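Local coordinates for conserved hypothetical protein NMB0706 (Neisseria meningitidis, PDB 1RV9), which is of unknown function but probably acts as an enzyme of the YfiH (DUF152, multi-copper polyphenol oxidoreductase laccase) family, at residues 33-38 with 43-48. Residues are numbered along the deposited sequence; the frame is centred on the assembly and turned at random.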
loop_
_atom_site.group_PDB
_atom_site.type_symbol
_atom_site.label_atom_id
_atom_site.label_comp_id
_atom_site.label_asym_id
_atom_site.label_seq_id
_atom_site.Cartn_x
_atom_site.Cartn_y
_atom_site.Cartn_z
ATOM N N THR A 33 10.015 -0.421 -0.708
ATOM C CA THR A 33 10.987 0.232 -1.573
ATOM C C THR A 33 10.906 1.749 -1.520
ATOM O O THR A 33 9.883 2.326 -1.145
ATOM C CB THR A 33 10.843 -0.225 -3.048
ATOM O OG1 THR A 33 9.681 0.371 -3.634
ATOM C CG2 THR A 33 10.714 -1.742 -3.121
ATOM N N THR A 34 12.018 2.388 -1.865
ATOM C CA THR A 34 12.085 3.840 -1.905
ATOM C C THR A 34 12.293 4.168 -3.374
ATOM O O THR A 34 12.379 3.264 -4.207
ATOM C CB THR A 34 13.271 4.394 -1.085
ATOM O OG1 THR A 34 14.505 3.991 -1.692
ATOM C CG2 THR A 34 13.219 3.875 0.347
ATOM N N ARG A 35 12.375 5.450 -3.701
ATOM C CA ARG A 35 12.554 5.846 -5.090
ATOM C C ARG A 35 13.980 5.608 -5.573
ATOM O O ARG A 35 14.269 5.719 -6.764
ATOM C CB ARG A 35 12.186 7.324 -5.266
ATOM C CG ARG A 35 13.145 8.293 -4.599
ATOM C CD ARG A 35 12.702 9.729 -4.824
ATOM N NE ARG A 35 12.570 10.022 -6.246
ATOM C CZ ARG A 35 12.091 11.160 -6.739
ATOM N NH1 ARG A 35 11.694 12.128 -5.922
ATOM N NH2 ARG A 35 12.002 11.324 -8.052
ATOM N N ASN A 36 14.864 5.249 -4.652
ATOM C CA ASN A 36 16.261 5.041 -4.998
ATOM C C ASN A 36 16.687 3.600 -5.259
ATOM O O ASN A 36 16.063 2.651 -4.776
ATOM C CB ASN A 36 17.128 5.656 -3.906
ATOM C CG ASN A 36 16.739 7.088 -3.615
ATOM O OD1 ASN A 36 16.738 7.929 -4.510
ATOM N ND2 ASN A 36 16.391 7.372 -2.365
ATOM N N GLY A 37 17.755 3.455 -6.041
ATOM C CA GLY A 37 18.282 2.141 -6.365
ATOM C C GLY A 37 17.908 1.614 -7.738
ATOM O O GLY A 37 18.231 0.471 -8.071
ATOM N N GLY A 38 17.244 2.441 -8.543
ATOM C CA GLY A 38 16.828 2.005 -9.864
ATOM C C GLY A 38 17.592 2.604 -11.029
ATOM O O GLY A 38 18.655 3.196 -10.845
ATOM N N ALA A 43 11.593 12.602 -14.011
ATOM C CA ALA A 43 10.472 12.565 -13.076
ATOM C C ALA A 43 10.315 11.195 -12.437
ATOM O O ALA A 43 9.690 11.059 -11.391
ATOM C CB ALA A 43 9.177 12.935 -13.800
ATOM N N TYR A 44 10.882 10.175 -13.058
ATOM C CA TYR A 44 10.741 8.834 -12.532
ATOM C C TYR A 44 11.978 8.515 -11.770
ATOM O O TYR A 44 12.238 7.355 -11.436
ATOM C CB TYR A 44 10.558 7.848 -13.679
ATOM C CG TYR A 44 9.405 8.225 -14.571
ATOM C CD1 TYR A 44 9.621 8.887 -15.780
ATOM C CD2 TYR A 44 8.088 7.981 -14.178
ATOM C CE1 TYR A 44 8.555 9.300 -16.575
ATOM C CE2 TYR A 44 7.007 8.395 -14.970
ATOM C CZ TYR A 44 7.251 9.056 -16.164
ATOM O OH TYR A 44 6.195 9.489 -16.932
ATOM N N GLN A 45 12.737 9.525 -11.391
ATOM C CA GLN A 45 13.939 9.067 -10.769
ATOM C C GLN A 45 14.109 8.042 -9.700
ATOM O O GLN A 45 13.758 8.120 -8.494
ATOM C CB GLN A 45 14.957 10.183 -10.543
ATOM C CG GLN A 45 14.838 11.303 -9.553
ATOM C CD GLN A 45 15.920 12.296 -9.922
ATOM O OE1 GLN A 45 15.778 13.035 -10.900
ATOM N NE2 GLN A 45 17.045 12.259 -9.208
ATOM N N SER A 46 14.684 7.073 -10.413
ATOM C CA SER A 46 15.239 5.798 -10.242
ATOM C C SER A 46 14.420 4.541 -10.034
ATOM O O SER A 46 14.094 3.852 -11.030
ATOM C CB SER A 46 16.501 6.033 -9.400
ATOM O OG SER A 46 16.623 5.244 -8.284
ATOM N N LEU A 47 14.057 4.187 -8.817
ATOM C CA LEU A 47 13.319 2.918 -8.781
ATOM C C LEU A 47 11.821 2.897 -9.069
ATOM O O LEU A 47 11.032 2.492 -8.225
ATOM C CB LEU A 47 13.631 2.118 -7.513
ATOM C CG LEU A 47 13.442 0.595 -7.515
ATOM C CD1 LEU A 47 14.506 -0.120 -8.366
ATOM C CD2 LEU A 47 13.563 0.117 -6.063
ATOM N N ASN A 48 11.448 3.240 -10.306
ATOM C CA ASN A 48 10.035 3.222 -10.683
ATOM C C ASN A 48 9.565 1.833 -11.071
ATOM O O ASN A 48 10.065 1.238 -12.027
ATOM C CB ASN A 48 9.762 4.177 -11.843
ATOM C CG ASN A 48 8.365 4.029 -12.389
ATOM O OD1 ASN A 48 7.411 3.909 -11.629
ATOM N ND2 ASN A 48 8.233 4.046 -13.715
HETATM O O HOH W 1 10.532 1.955 -5.714
HETATM O O HOH W 2 10.087 13.624 -9.729
#
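Gln45 O takes a hydrogen bond from Arg35 NE in this loop-on-loop contact, in which the chain leaving strand 28-33 of the alpha-beta-beta-alpha fold doubles back on itself before helix 57-71. The bond spans 3.2 Å, nearly straight at 168° and within the guanidinium plane; a water also links Arg35 NH2, weakly, to Ala43 O. The arginine chain bends at chi3 (-56°) on its way there, while NH1 bonds to Arg233 O, so two carbonyls fix the rotation of the group. Ser46 relays between backbones. Its OG donates to Arg35 O at 2.8 Å, in the carbonyl plane on a lone pair, and accepts from Gly38 N at 2.9 Å. Leu47 N gives Arg35 O a second donor at 2.6 Å, but from above the carbonyl plane. Leu47 centres an inverse gamma turn; its CB points toward 33-38, and CD2 lies 4.1 Å from Thr33 CB. Phe17 of strand 17-18 and Val67 of helix 57-71 also touch this leucine. A second water bridges Leu47 O to Thr34 O and to Thr33 OG1, which also bonds to Ala249 N. Packing is tight where Leu47 CD1 meets Gly38 CA at 3.5 Å.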